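Local structure of endo-beta-mannanase (Rhizomucor miehei, 4QP0) at residues E201-I206 against S248-G253; D140-Y145 against T196-E201; S147-R152 against F168-A173; P10-D15 against L318-F323. The protein probably hydrolyses internal beta-1,4-mannosidic linkages in mannans, galactomannans and glucomannans, as a secreted glycoside hydrolase of family 5. All coordinates share one frame; numbering follows the deposited sequence.

Contact 1: E201-I206 against S248-G253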
loop_
_atom_site.group_PDB
_atom_site.type_symbol
_atom_site.label_atom_id
_atom_site.label_comp_id
_atom_site.label_asym_id
_atom_site.label_seq_id
_atom_site.Cartn_x
_atom_site.Cartn_y
_atom_site.Cartn_z
ATOM N N GLU A 201 -9.446 -3.822 -14.738
ATOM C CA GLU A 201 -8.558 -4.144 -15.856
ATOM C C GLU A 201 -7.069 -4.054 -15.520
ATOM O O GLU A 201 -6.270 -4.821 -16.054
ATOM C CB GLU A 201 -8.896 -3.301 -17.095
ATOM C CG GLU A 201 -8.251 -1.925 -17.137
ATOM C CD GLU A 201 -8.344 -1.288 -18.509
ATOM O OE1 GLU A 201 -8.690 -0.086 -18.579
ATOM O OE2 GLU A 201 -8.077 -1.986 -19.516
ATOM N N ILE A 202 -6.697 -3.120 -14.649
ATOM C CA ILE A 202 -5.314 -3.021 -14.181
ATOM C C ILE A 202 -4.936 -4.254 -13.361
ATOM O O ILE A 202 -3.870 -4.832 -13.564
ATOM C CB ILE A 202 -5.056 -1.725 -13.376
ATOM C CG1 ILE A 202 -5.198 -0.483 -14.279
ATOM C CG2 ILE A 202 -3.689 -1.750 -12.704
ATOM C CD1 ILE A 202 -4.263 -0.433 -15.470
ATOM N N SER A 203 -5.815 -4.676 -12.459
ATOM C CA SER A 203 -5.536 -5.880 -11.663
ATOM C C SER A 203 -5.540 -7.128 -12.543
ATOM O O SER A 203 -4.740 -8.035 -12.333
ATOM C CB SER A 203 -6.494 -6.026 -10.470
ATOM O OG SER A 203 -7.845 -6.161 -10.884
ATOM N N GLU A 204 -6.427 -7.161 -13.539
ATOM C CA GLU A 204 -6.407 -8.237 -14.532
ATOM C C GLU A 204 -5.125 -8.203 -15.358
ATOM O O GLU A 204 -4.532 -9.247 -15.615
ATOM C CB GLU A 204 -7.654 -8.227 -15.422
ATOM C CG GLU A 204 -8.857 -8.906 -14.775
ATOM C CD GLU A 204 -10.180 -8.635 -15.491
ATOM O OE1 GLU A 204 -10.183 -7.961 -16.552
ATOM O OE2 GLU A 204 -11.228 -9.097 -14.977
ATOM N N TYR A 205 -4.680 -7.010 -15.741
ATOM C CA TYR A 205 -3.415 -6.885 -16.469
ATOM C C TYR A 205 -2.233 -7.412 -15.648
ATOM O O TYR A 205 -1.374 -8.109 -16.189
ATOM C CB TYR A 205 -3.161 -5.449 -16.936
ATOM C CG TYR A 205 -1.880 -5.297 -17.738
ATOM C CD1 TYR A 205 -1.796 -5.762 -19.057
ATOM C CD2 TYR A 205 -0.747 -4.696 -17.177
ATOM C CE1 TYR A 205 -0.622 -5.631 -19.790
ATOM C CE2 TYR A 205 0.431 -4.560 -17.900
ATOM C CZ TYR A 205 0.487 -5.024 -19.205
ATOM O OH TYR A 205 1.652 -4.889 -19.923
ATOM N N ILE A 206 -2.194 -7.082 -14.355
ATOM C CA ILE A 206 -1.186 -7.652 -13.452
ATOM C C ILE A 206 -1.307 -9.178 -13.425
ATOM O O ILE A 206 -0.302 -9.878 -13.561
ATOM C CB ILE A 206 -1.256 -7.061 -12.017
ATOM C CG1 ILE A 206 -0.884 -5.576 -12.033
ATOM C CG2 ILE A 206 -0.342 -7.824 -11.057
ATOM C CD1 ILE A 206 -1.158 -4.856 -10.729
ATOM N N SER A 248 -12.679 -10.856 -8.837
ATOM C CA SER A 248 -11.902 -12.095 -8.738
ATOM C C SER A 248 -10.420 -11.820 -8.971
ATOM O O SER A 248 -9.561 -12.625 -8.614
ATOM C CB SER A 248 -12.417 -13.124 -9.744
ATOM O OG SER A 248 -12.535 -12.539 -11.029
ATOM N N SER A 249 -10.135 -10.661 -9.556
ATOM C CA SER A 249 -8.776 -10.228 -9.843
ATOM C C SER A 249 -8.059 -9.594 -8.639
ATOM O O SER A 249 -6.868 -9.287 -8.716
ATOM C CB SER A 249 -8.816 -9.229 -10.992
ATOM O OG SER A 249 -7.546 -9.104 -11.583
ATOM N N ILE A 250 -8.794 -9.386 -7.548
ATOM C CA ILE A 250 -8.270 -8.797 -6.307
ATOM C C ILE A 250 -8.249 -9.871 -5.218
ATOM O O ILE A 250 -9.297 -10.402 -4.843
ATOM C CB ILE A 250 -9.147 -7.606 -5.838
ATOM C CG1 ILE A 250 -9.294 -6.537 -6.942
ATOM C CG2 ILE A 250 -8.617 -7.014 -4.538
ATOM C CD1 ILE A 250 -8.118 -5.590 -7.100
ATOM N N ASP A 251 -7.066 -10.183 -4.704
ATOM C CA ASP A 251 -6.915 -11.290 -3.745
ATOM C C ASP A 251 -7.201 -10.918 -2.300
ATOM O O ASP A 251 -7.731 -11.733 -1.546
ATOM C CB ASP A 251 -5.523 -11.906 -3.845
ATOM C CG ASP A 251 -5.215 -12.415 -5.238
ATOM O OD1 ASP A 251 -5.984 -13.260 -5.758
ATOM O OD2 ASP A 251 -4.201 -11.968 -5.807
ATOM N N PHE A 252 -6.826 -9.702 -1.910
ATOM C CA PHE A 252 -7.150 -9.179 -0.585
ATOM C C PHE A 252 -7.565 -7.705 -0.638
ATOM O O PHE A 252 -7.233 -6.985 -1.584
ATOM C CB PHE A 252 -6.003 -9.412 0.410
ATOM C CG PHE A 252 -4.738 -8.666 0.081
ATOM C CD1 PHE A 252 -4.498 -7.411 0.620
ATOM C CD2 PHE A 252 -3.773 -9.231 -0.750
ATOM C CE1 PHE A 252 -3.333 -6.723 0.318
ATOM C CE2 PHE A 252 -2.602 -8.548 -1.053
ATOM C CZ PHE A 252 -2.383 -7.292 -0.519
ATOM N N GLY A 253 -8.316 -7.279 0.372
ATOM C CA GLY A 253 -8.766 -5.897 0.483
ATOM C C GLY A 253 -7.894 -5.091 1.424
ATOM O O GLY A 253 -7.317 -5.627 2.383
HETATM O O HOH W 1 -11.675 -9.054 -11.963
#
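S203 and S249 meet through their hydroxyls in the only direct hydrogen bond between 201-206 and 248-253. S249 OG donates to S203 OG over 3.0 Å, and the geometry makes this a weak bond. S203 OG is also bonded to the carbonyl of I199, one turn back on its own helix, and its chi1 of 62° turns it toward that turn. A chi1 of -161° swings the S249 hydroxyl away from its own amide and up against the helix backbone: its OG comes within 3.0 Å of E204 N, but the angle is too poor for a bond.

A second polar link runs through water. E204 OE2 accepts from a water at 3.0 Å, which in turn takes a weak bond from S249 N; K200 NZ forms a salt bridge with the same carboxylate oxygen.

In the TIM barrel of this family 5 enzyme, the contact joins outer helix 192-209 to the loop leading into strand 253-257. In that loop D251 is hydrogen-bonded to V215 of strand 214-216 through its backbone and through OD2, which also forms a salt bridge with K207.

The apolar share is small. I250 CD1 lies 3.8 Å from S203 CB, and E204 CG sits 3.8 Å from S249 CB.

Contact 2: D140-Y145 against T196-E201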
loop_
_atom_site.group_PDB
_atom_site.type_symbol
_atom_site.label_atom_id
_atom_site.label_comp_id
_atom_site.label_asym_id
_atom_site.label_seq_id
_atom_site.Cartn_x
_atom_site.Cartn_y
_atom_site.Cartn_z
ATOM N N ASP A 140 -2.032 2.851 -20.954
ATOM C CA ASP A 140 -1.009 2.056 -21.646
ATOM C C ASP A 140 0.404 2.329 -21.133
ATOM O O ASP A 140 1.276 1.450 -21.190
ATOM C CB ASP A 140 -1.087 2.265 -23.157
ATOM C CG ASP A 140 -2.241 1.512 -23.784
ATOM O OD1 ASP A 140 -2.740 0.551 -23.156
ATOM O OD2 ASP A 140 -2.646 1.874 -24.908
ATOM N N SER A 141 0.608 3.543 -20.626
ATOM C CA SER A 141 1.863 3.936 -20.002
ATOM C C SER A 141 1.987 3.330 -18.604
ATOM O O SER A 141 3.085 2.954 -18.180
ATOM C CB SER A 141 1.966 5.458 -19.936
ATOM O OG SER A 141 3.246 5.870 -19.500
ATOM N N PHE A 142 0.866 3.237 -17.888
ATOM C CA PHE A 142 0.854 2.563 -16.595
ATOM C C PHE A 142 1.097 1.074 -16.807
ATOM O O PHE A 142 1.878 0.458 -16.076
ATOM C CB PHE A 142 -0.452 2.829 -15.824
ATOM C CG PHE A 142 -0.428 2.358 -14.379
ATOM C CD1 PHE A 142 0.774 2.269 -13.659
ATOM C CD2 PHE A 142 -1.619 2.024 -13.725
ATOM C CE1 PHE A 142 0.786 1.834 -12.337
ATOM C CE2 PHE A 142 -1.608 1.595 -12.397
ATOM C CZ PHE A 142 -0.407 1.499 -11.706
ATOM N N LYS A 143 0.455 0.511 -17.828
ATOM C CA LYS A 143 0.630 -0.898 -18.164
ATOM C C LYS A 143 2.084 -1.242 -18.495
ATOM O O LYS A 143 2.678 -2.125 -17.861
ATOM C CB LYS A 143 -0.288 -1.302 -19.311
ATOM C CG LYS A 143 -1.717 -1.577 -18.888
ATOM C CD LYS A 143 -2.581 -1.874 -20.104
ATOM C CE LYS A 143 -3.997 -2.241 -19.685
ATOM N NZ LYS A 143 -4.863 -2.507 -20.865
ATOM N N GLU A 144 2.665 -0.537 -19.462
ATOM C CA GLU A 144 4.055 -0.788 -19.844
ATOM C C GLU A 144 5.018 -0.683 -18.648
ATOM O O GLU A 144 6.008 -1.410 -18.588
ATOM C CB GLU A 144 4.495 0.087 -21.031
ATOM C CG GLU A 144 4.647 1.579 -20.744
ATOM C CD GLU A 144 5.096 2.400 -21.954
ATOM O OE1 GLU A 144 5.121 3.654 -21.851
ATOM O OE2 GLU A 144 5.428 1.800 -23.005
ATOM N N TYR A 145 4.705 0.193 -17.692
ATOM C CA TYR A 145 5.491 0.310 -16.461
ATOM C C TYR A 145 5.332 -0.941 -15.605
ATOM O O TYR A 145 6.327 -1.509 -15.134
ATOM C CB TYR A 145 5.104 1.558 -15.665
ATOM C CG TYR A 145 5.863 1.719 -14.359
ATOM C CD1 TYR A 145 7.211 2.081 -14.355
ATOM C CD2 TYR A 145 5.237 1.506 -13.130
ATOM C CE1 TYR A 145 7.913 2.240 -13.170
ATOM C CE2 TYR A 145 5.936 1.653 -11.930
ATOM C CZ TYR A 145 7.272 2.022 -11.954
ATOM O OH TYR A 145 7.980 2.175 -10.780
ATOM N N THR A 196 -13.951 1.559 -10.166
ATOM C CA THR A 196 -13.955 0.102 -10.057
ATOM C C THR A 196 -13.536 -0.589 -11.359
ATOM O O THR A 196 -12.784 -1.570 -11.324
ATOM C CB THR A 196 -15.334 -0.403 -9.586
ATOM O OG1 THR A 196 -15.575 0.081 -8.257
ATOM C CG2 THR A 196 -15.413 -1.927 -9.598
ATOM N N ALA A 197 -14.010 -0.078 -12.494
ATOM C CA ALA A 197 -13.648 -0.645 -13.797
ATOM C C ALA A 197 -12.154 -0.469 -14.116
ATOM O O ALA A 197 -11.514 -1.369 -14.654
ATOM C CB ALA A 197 -14.521 -0.060 -14.900
ATOM N N TRP A 198 -11.601 0.684 -13.763
ATOM C CA TRP A 198 -10.168 0.913 -13.899
ATOM C C TRP A 198 -9.390 -0.028 -13.026
ATOM O O TRP A 198 -8.362 -0.558 -13.438
ATOM C CB TRP A 198 -9.832 2.364 -13.570
ATOM C CG TRP A 198 -8.353 2.645 -13.492
ATOM C CD1 TRP A 198 -7.466 2.822 -14.546
ATOM C CD2 TRP A 198 -7.535 2.791 -12.279
ATOM N NE1 TRP A 198 -6.195 3.059 -14.085
ATOM C CE2 TRP A 198 -6.166 3.060 -12.737
ATOM C CE3 TRP A 198 -7.791 2.736 -10.917
ATOM C CZ2 TRP A 198 -5.116 3.247 -11.849
ATOM C CZ3 TRP A 198 -6.727 2.939 -10.030
ATOM C CH2 TRP A 198 -5.424 3.190 -10.487
ATOM N N ILE A 199 -9.888 -0.266 -11.816
ATOM C CA ILE A 199 -9.262 -1.218 -10.886
ATOM C C ILE A 199 -9.317 -2.631 -11.453
ATOM O O ILE A 199 -8.383 -3.412 -11.274
ATOM C CB ILE A 199 -9.962 -1.210 -9.509
ATOM C CG1 ILE A 199 -9.795 0.153 -8.815
ATOM C CG2 ILE A 199 -9.480 -2.369 -8.636
ATOM C CD1 ILE A 199 -8.399 0.440 -8.294
ATOM N N LYS A 200 -10.422 -2.945 -12.128
ATOM C CA LYS A 200 -10.661 -4.278 -12.671
ATOM C C LYS A 200 -9.598 -4.654 -13.702
ATOM O O LYS A 200 -8.914 -5.672 -13.539
ATOM C CB LYS A 200 -12.065 -4.354 -13.280
ATOM C CG LYS A 200 -12.482 -5.726 -13.789
ATOM C CD LYS A 200 -13.937 -5.704 -14.226
ATOM C CE LYS A 200 -14.464 -7.100 -14.512
ATOM N NZ LYS A 200 -14.010 -7.597 -15.837
ATOM N N GLU A 201 -9.446 -3.822 -14.738
ATOM C CA GLU A 201 -8.558 -4.144 -15.856
ATOM C C GLU A 201 -7.069 -4.054 -15.520
ATOM O O GLU A 201 -6.270 -4.821 -16.054
ATOM C CB GLU A 201 -8.896 -3.301 -17.095
ATOM C CG GLU A 201 -8.251 -1.925 -17.137
ATOM C CD GLU A 201 -8.344 -1.288 -18.509
ATOM O OE1 GLU A 201 -8.690 -0.086 -18.579
ATOM O OE2 GLU A 201 -8.077 -1.986 -19.516
#
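This is a helix-to-helix contact on the outer layer of the barrel, between helix 136-151 and helix 192-209, made by one aromatic pair and one ion pair. The backbones stand well apart, with 10.0 Å between K143 CA and E201 CA, so long side chains must span the gap.

F142 and W198 do so on the buried side. Both carry CG anti to the backbone N (chi1 -170° and 172°), and the two side chains cross at about a right angle. They touch at ring corners, F142 CE2 lying 3.9 Å from W198 CZ2. Further rings flank the pair: F132 meets F142, and Y133 meets W198.

K143 and E201 bridge the more exposed side. The lysine chain is fully extended beyond CG, which carries NZ across to E201 OE2 at 3.5 Å. That separation makes it a long, weak salt bridge, and the second carboxylate oxygen, OE1, lies farther from NZ. The aliphatic part of K143 also packs on Y205, one helical turn beyond E201, while F142 reaches I202.

Adjacent helices of the outer layer of a (beta/alpha)8 TIM barrel pack side by side around the strands, and here they do so through a buried aromatic pair and a partly exposed ion pair.

Contact 3: S147-R152 against F168-A173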
loop_
_atom_site.group_PDB
_atom_site.type_symbol
_atom_site.label_atom_id
_atom_site.label_comp_id
_atom_site.label_asym_id
_atom_site.label_seq_id
_atom_site.Cartn_x
_atom_site.Cartn_y
_atom_site.Cartn_z
ATOM N N SER A 147 4.365 -3.951 -16.572
ATOM C CA SER A 147 5.073 -5.010 -17.296
ATOM C C SER A 147 6.567 -4.986 -17.021
ATOM O O SER A 147 7.165 -6.021 -16.762
ATOM C CB SER A 147 4.836 -4.881 -18.802
ATOM O OG SER A 147 5.794 -5.636 -19.532
ATOM N N HIS A 148 7.162 -3.800 -17.084
ATOM C CA HIS A 148 8.591 -3.633 -16.874
ATOM C C HIS A 148 8.995 -4.042 -15.482
ATOM O O HIS A 148 9.986 -4.753 -15.297
ATOM C CB HIS A 148 8.973 -2.183 -17.137
ATOM C CG HIS A 148 10.457 -1.940 -17.161
ATOM N ND1 HIS A 148 11.124 -1.665 -18.294
ATOM C CD2 HIS A 148 11.399 -1.946 -16.140
ATOM C CE1 HIS A 148 12.425 -1.500 -18.017
ATOM N NE2 HIS A 148 12.594 -1.678 -16.697
ATOM N N VAL A 149 8.225 -3.605 -14.491
ATOM C CA VAL A 149 8.544 -3.877 -13.094
ATOM C C VAL A 149 8.410 -5.367 -12.790
ATOM O O VAL A 149 9.328 -5.964 -12.225
ATOM C CB VAL A 149 7.682 -3.038 -12.129
ATOM C CG1 VAL A 149 7.899 -3.481 -10.687
ATOM C CG2 VAL A 149 8.018 -1.566 -12.278
ATOM N N LEU A 150 7.290 -5.968 -13.198
ATOM C CA LEU A 150 7.052 -7.400 -12.949
ATOM C C LEU A 150 8.050 -8.307 -13.680
ATOM O O LEU A 150 8.407 -9.375 -13.173
ATOM C CB LEU A 150 5.623 -7.813 -13.328
ATOM C CG LEU A 150 4.381 -7.071 -12.823
ATOM C CD1 LEU A 150 3.142 -7.926 -13.043
ATOM C CD2 LEU A 150 4.485 -6.676 -11.368
ATOM N N ASN A 151 8.477 -7.876 -14.870
ATOM C CA ASN A 151 9.409 -8.647 -15.693
ATOM C C ASN A 151 10.881 -8.462 -15.330
ATOM O O ASN A 151 11.710 -9.312 -15.660
ATOM C CB ASN A 151 9.201 -8.346 -17.183
ATOM C CG ASN A 151 7.986 -9.049 -17.753
ATOM O OD1 ASN A 151 7.834 -10.265 -17.612
ATOM N ND2 ASN A 151 7.114 -8.291 -18.401
ATOM N N ARG A 152 11.204 -7.364 -14.650
ATOM C CA ARG A 152 12.587 -7.054 -14.316
ATOM C C ARG A 152 13.289 -8.220 -13.639
ATOM O O ARG A 152 12.753 -8.811 -12.708
ATOM C CB ARG A 152 12.677 -5.813 -13.423
ATOM C CG ARG A 152 14.098 -5.288 -13.295
ATOM C CD ARG A 152 14.263 -4.218 -12.227
ATOM N NE ARG A 152 15.667 -4.084 -11.814
ATOM C CZ ARG A 152 16.617 -3.474 -12.526
ATOM N NH1 ARG A 152 16.343 -2.928 -13.704
ATOM N NH2 ARG A 152 17.849 -3.412 -12.056
ATOM N N PHE A 168 5.406 -9.941 -1.303
ATOM C CA PHE A 168 4.108 -10.335 -0.751
ATOM C C PHE A 168 3.038 -10.229 -1.825
ATOM O O PHE A 168 2.271 -11.171 -2.044
ATOM C CB PHE A 168 3.750 -9.419 0.414
ATOM C CG PHE A 168 2.523 -9.830 1.181
ATOM C CD1 PHE A 168 2.644 -10.406 2.440
ATOM C CD2 PHE A 168 1.243 -9.589 0.675
ATOM C CE1 PHE A 168 1.521 -10.773 3.168
ATOM C CE2 PHE A 168 0.118 -9.952 1.400
ATOM C CZ PHE A 168 0.259 -10.542 2.650
ATOM N N GLY A 169 2.979 -9.075 -2.486
ATOM C CA GLY A 169 1.978 -8.854 -3.507
ATOM C C GLY A 169 2.053 -7.448 -4.039
ATOM O O GLY A 169 2.720 -6.596 -3.458
ATOM N N TRP A 170 1.363 -7.221 -5.154
ATOM C CA TRP A 170 1.288 -5.908 -5.808
ATOM C C TRP A 170 0.083 -5.094 -5.421
ATOM O O TRP A 170 -1.018 -5.623 -5.289
ATOM C CB TRP A 170 1.264 -6.089 -7.319
ATOM C CG TRP A 170 2.408 -6.917 -7.819
ATOM C CD1 TRP A 170 2.359 -8.204 -8.333
ATOM C CD2 TRP A 170 3.828 -6.541 -7.841
ATOM N NE1 TRP A 170 3.618 -8.643 -8.674
ATOM C CE2 TRP A 170 4.547 -7.692 -8.405
ATOM C CE3 TRP A 170 4.548 -5.407 -7.475
ATOM C CZ2 TRP A 170 5.926 -7.684 -8.583
ATOM C CZ3 TRP A 170 5.937 -5.406 -7.666
ATOM C CH2 TRP A 170 6.610 -6.517 -8.206
ATOM N N GLU A 171 0.277 -3.789 -5.255
ATOM C CA GLU A 171 -0.838 -2.874 -5.096
ATOM C C GLU A 171 -0.860 -1.910 -6.262
ATOM O O GLU A 171 0.172 -1.328 -6.616
ATOM C CB GLU A 171 -0.730 -2.102 -3.786
ATOM C CG GLU A 171 -0.639 -2.984 -2.558
ATOM C CD GLU A 171 -1.114 -2.281 -1.310
ATOM O OE1 GLU A 171 -0.694 -1.123 -1.066
ATOM O OE2 GLU A 171 -1.921 -2.894 -0.581
ATOM N N ILE A 172 -2.043 -1.747 -6.849
ATOM C CA ILE A 172 -2.252 -0.895 -8.032
ATOM C C ILE A 172 -1.808 0.557 -7.809
ATOM O O ILE A 172 -0.948 1.070 -8.531
ATOM C CB ILE A 172 -3.732 -0.916 -8.489
ATOM C CG1 ILE A 172 -4.123 -2.318 -8.977
ATOM C CG2 ILE A 172 -3.975 0.137 -9.569
ATOM C CD1 ILE A 172 -5.618 -2.551 -9.084
ATOM N N ALA A 173 -2.404 1.208 -6.810
ATOM C CA ALA A 173 -2.107 2.594 -6.493
ATOM C C ALA A 173 -2.396 2.900 -5.032
ATOM O O ALA A 173 -3.228 2.251 -4.402
ATOM C CB ALA A 173 -2.911 3.521 -7.387
#
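The indole of W170 receives L150 CD2 over one face and V149 CG1 from an oblique direction. L150 CD2 stands above the six-membered ring, 25° off the ring normal, in a CH-pi arrangement displaced toward the rim; the modelled separation is implausibly short, so only the direction of approach is secure. The leucine and tryptophan side chains run antiparallel alongside one another. V149 CG1 lies 4.1 Å from both W170 CZ3 and W170 CH2, the far end of the indole from its attachment. A chi1 of 172° sets this valine methyl anti to its backbone N, where it meets the ring.

The indole itself is tied down at its polar atom, because W170 NE1 is hydrogen-bonded to D210, and the ring of H213 meets it with the planes at about 80°. All three residues of the contact are buried, and the indole spans much of the 9.3 Å between L150 CA and W170 CA.

Strand 167-171, which carries W170, runs parallel to strands 102-106 and 214-216 on its two sides. Helix 136-151 packs on its outer side, while E171 OE1, on the next residue, forms a salt bridge with R53 and a hydrogen bond with T106.

Contact 4: P10-D15 against L318-F323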
loop_
_atom_site.group_PDB
_atom_site.type_symbol
_atom_site.label_atom_id
_atom_site.label_comp_id
_atom_site.label_asym_id
_atom_site.label_seq_id
_atom_site.Cartn_x
_atom_site.Cartn_y
_atom_site.Cartn_z
ATOM N N PRO A 10 -10.801 -16.205 4.423
ATOM C CA PRO A 10 -10.517 -14.944 5.118
ATOM C C PRO A 10 -9.057 -14.757 5.564
ATOM O O PRO A 10 -8.694 -13.665 5.995
ATOM C CB PRO A 10 -11.439 -15.008 6.342
ATOM C CG PRO A 10 -11.602 -16.469 6.613
ATOM C CD PRO A 10 -11.563 -17.145 5.270
ATOM N N GLN A 11 -8.231 -15.797 5.457
ATOM C CA GLN A 11 -6.854 -15.722 5.956
ATOM C C GLN A 11 -5.804 -15.632 4.852
ATOM O O GLN A 11 -6.000 -16.136 3.740
ATOM C CB GLN A 11 -6.518 -16.928 6.842
ATOM C CG GLN A 11 -7.455 -17.156 8.010
ATOM C CD GLN A 11 -7.307 -18.545 8.600
ATOM O OE1 GLN A 11 -7.438 -19.552 7.898
ATOM N NE2 GLN A 11 -7.029 -18.608 9.898
ATOM N N PHE A 12 -4.690 -14.984 5.179
ATOM C CA PHE A 12 -3.479 -15.117 4.394
ATOM C C PHE A 12 -2.850 -16.437 4.783
ATOM O O PHE A 12 -3.024 -16.902 5.909
ATOM C CB PHE A 12 -2.499 -13.990 4.698
ATOM C CG PHE A 12 -2.878 -12.676 4.090
ATOM C CD1 PHE A 12 -3.051 -12.550 2.702
ATOM C CD2 PHE A 12 -3.038 -11.554 4.890
ATOM C CE1 PHE A 12 -3.394 -11.334 2.148
ATOM C CE2 PHE A 12 -3.378 -10.337 4.337
ATOM C CZ PHE A 12 -3.558 -10.227 2.963
ATOM N N THR A 13 -2.114 -17.039 3.855
ATOM C CA THR A 13 -1.482 -18.318 4.127
ATOM C C THR A 13 -0.064 -18.374 3.563
ATOM O O THR A 13 0.188 -17.968 2.425
ATOM C CB THR A 13 -2.375 -19.510 3.687
ATOM O OG1 THR A 13 -1.753 -20.739 4.054
ATOM C CG2 THR A 13 -2.650 -19.514 2.174
ATOM N N LEU A 14 0.861 -18.835 4.398
ATOM C CA LEU A 14 2.248 -19.027 3.998
ATOM C C LEU A 14 2.649 -20.468 4.277
ATOM O O LEU A 14 2.709 -20.894 5.439
ATOM C CB LEU A 14 3.170 -18.052 4.735
ATOM C CG LEU A 14 4.561 -17.821 4.131
ATOM C CD1 LEU A 14 4.491 -17.475 2.646
ATOM C CD2 LEU A 14 5.285 -16.730 4.900
ATOM N N ASP A 15 2.926 -21.202 3.200
ATOM C CA ASP A 15 3.099 -22.655 3.236
ATOM C C ASP A 15 1.751 -23.295 3.559
ATOM O O ASP A 15 0.762 -23.034 2.868
ATOM C CB ASP A 15 4.193 -23.087 4.230
ATOM C CG ASP A 15 5.576 -22.561 3.856
ATOM O OD1 ASP A 15 6.007 -22.758 2.696
ATOM O OD2 ASP A 15 6.242 -21.963 4.733
ATOM N N LEU A 318 -9.196 -10.003 12.063
ATOM C CA LEU A 318 -8.740 -9.344 10.855
ATOM C C LEU A 318 -7.412 -9.972 10.469
ATOM O O LEU A 318 -6.580 -10.248 11.348
ATOM C CB LEU A 318 -8.595 -7.830 11.072
ATOM C CG LEU A 318 -8.411 -6.970 9.812
ATOM C CD1 LEU A 318 -9.701 -6.823 9.025
ATOM C CD2 LEU A 318 -7.855 -5.600 10.165
ATOM N N ALA A 319 -7.225 -10.196 9.166
ATOM C CA ALA A 319 -6.067 -10.941 8.655
ATOM C C ALA A 319 -4.738 -10.332 9.079
ATOM O O ALA A 319 -3.842 -11.045 9.541
ATOM C CB ALA A 319 -6.136 -11.077 7.138
ATOM N N ALA A 320 -4.618 -9.012 8.945
ATOM C CA ALA A 320 -3.382 -8.323 9.300
ATOM C C ALA A 320 -3.557 -6.816 9.351
ATOM O O ALA A 320 -4.575 -6.273 8.905
ATOM C CB ALA A 320 -2.290 -8.680 8.310
ATOM N N ASP A 321 -2.546 -6.142 9.885
ATOM C CA ASP A 321 -2.525 -4.687 9.928
ATOM C C ASP A 321 -1.094 -4.189 9.840
ATOM O O ASP A 321 -0.167 -4.881 10.260
ATOM C CB ASP A 321 -3.151 -4.194 11.226
ATOM C CG ASP A 321 -2.465 -4.778 12.451
ATOM O OD1 ASP A 321 -1.526 -4.135 12.974
ATOM O OD2 ASP A 321 -2.844 -5.895 12.858
ATOM N N ALA A 322 -0.918 -2.991 9.295
ATOM C CA ALA A 322 0.407 -2.386 9.169
ATOM C C ALA A 322 0.340 -0.919 9.558
ATOM O O ALA A 322 -0.440 -0.146 8.982
ATOM C CB ALA A 322 0.943 -2.544 7.750
ATOM N N PHE A 323 1.143 -0.545 10.550
ATOM C CA PHE A 323 1.122 0.816 11.063
ATOM C C PHE A 323 1.978 1.734 10.227
ATOM O O PHE A 323 2.930 1.302 9.571
ATOM C CB PHE A 323 1.563 0.885 12.531
ATOM C CG PHE A 323 3.044 0.744 12.737
ATOM C CD1 PHE A 323 3.876 1.854 12.682
ATOM C CD2 PHE A 323 3.600 -0.493 13.010
ATOM C CE1 PHE A 323 5.241 1.724 12.883
ATOM C CE2 PHE A 323 4.964 -0.633 13.221
ATOM C CZ PHE A 323 5.786 0.480 13.156
#
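F12 of strand 11-14 meets A319, just before strand 320-323, and A320 at its start; the two strands are not paired with each other, but each is hydrogen-bonded to strand 17-25, antiparallel for strand 11-14 and parallel for strand 320-323, and their backbones diverge from the contact.

The meeting is apolar. A319 and A320 both direct CB toward F12, whose ring is placed by a chi1 of -75° with CG anti to the carbonyl carbon. A319 CB approaches obliquely, 3.9 Å from F12 CD2 and 4.0 Å from F12 CE2. A320 CB comes instead at the ring edge, near its plane, at 4.4 Å from F12 CE2, a looser touch. The methyl of A319 also lies against the P10-Q11 peptide, with its CB 3.8 Å from P10 O.

The same phenyl ring meets two others edge-to-face, F168 at the start of strand 167-171 and F252 just before strand 253-257, so it sits at the N-terminal end of the barrel strands. P288 packs on both F12 and A319. Beside the contact, A320 is bonded through its backbone to M291 of strand 289-294, and helix 270-284 lies against P10 and L318 through Q282.

Overall arrangement
From the N terminus, contact 4 begins first, at 10-15, and closes last, at 318-323, so its loop of about 300 residues encloses the other three. Within it, contact 2 spans from helix 136-151 to helix 192-209, and contact 3 lies inside that span, joining the end of helix 136-151 to strand 167-171. Contact 1 opens at E201, the residue where contact 2 closes, and carries helix 192-209 on to the loop before strand 253-257. Contacts 1, 2 and 3 touch one another around I172 and I202, tying two outer helices to the barrel wall. F12 touches F252 and F168, linking contact 4 to contacts 1 and 3; contact 2 remains about 15 Å from it at the nearest atoms.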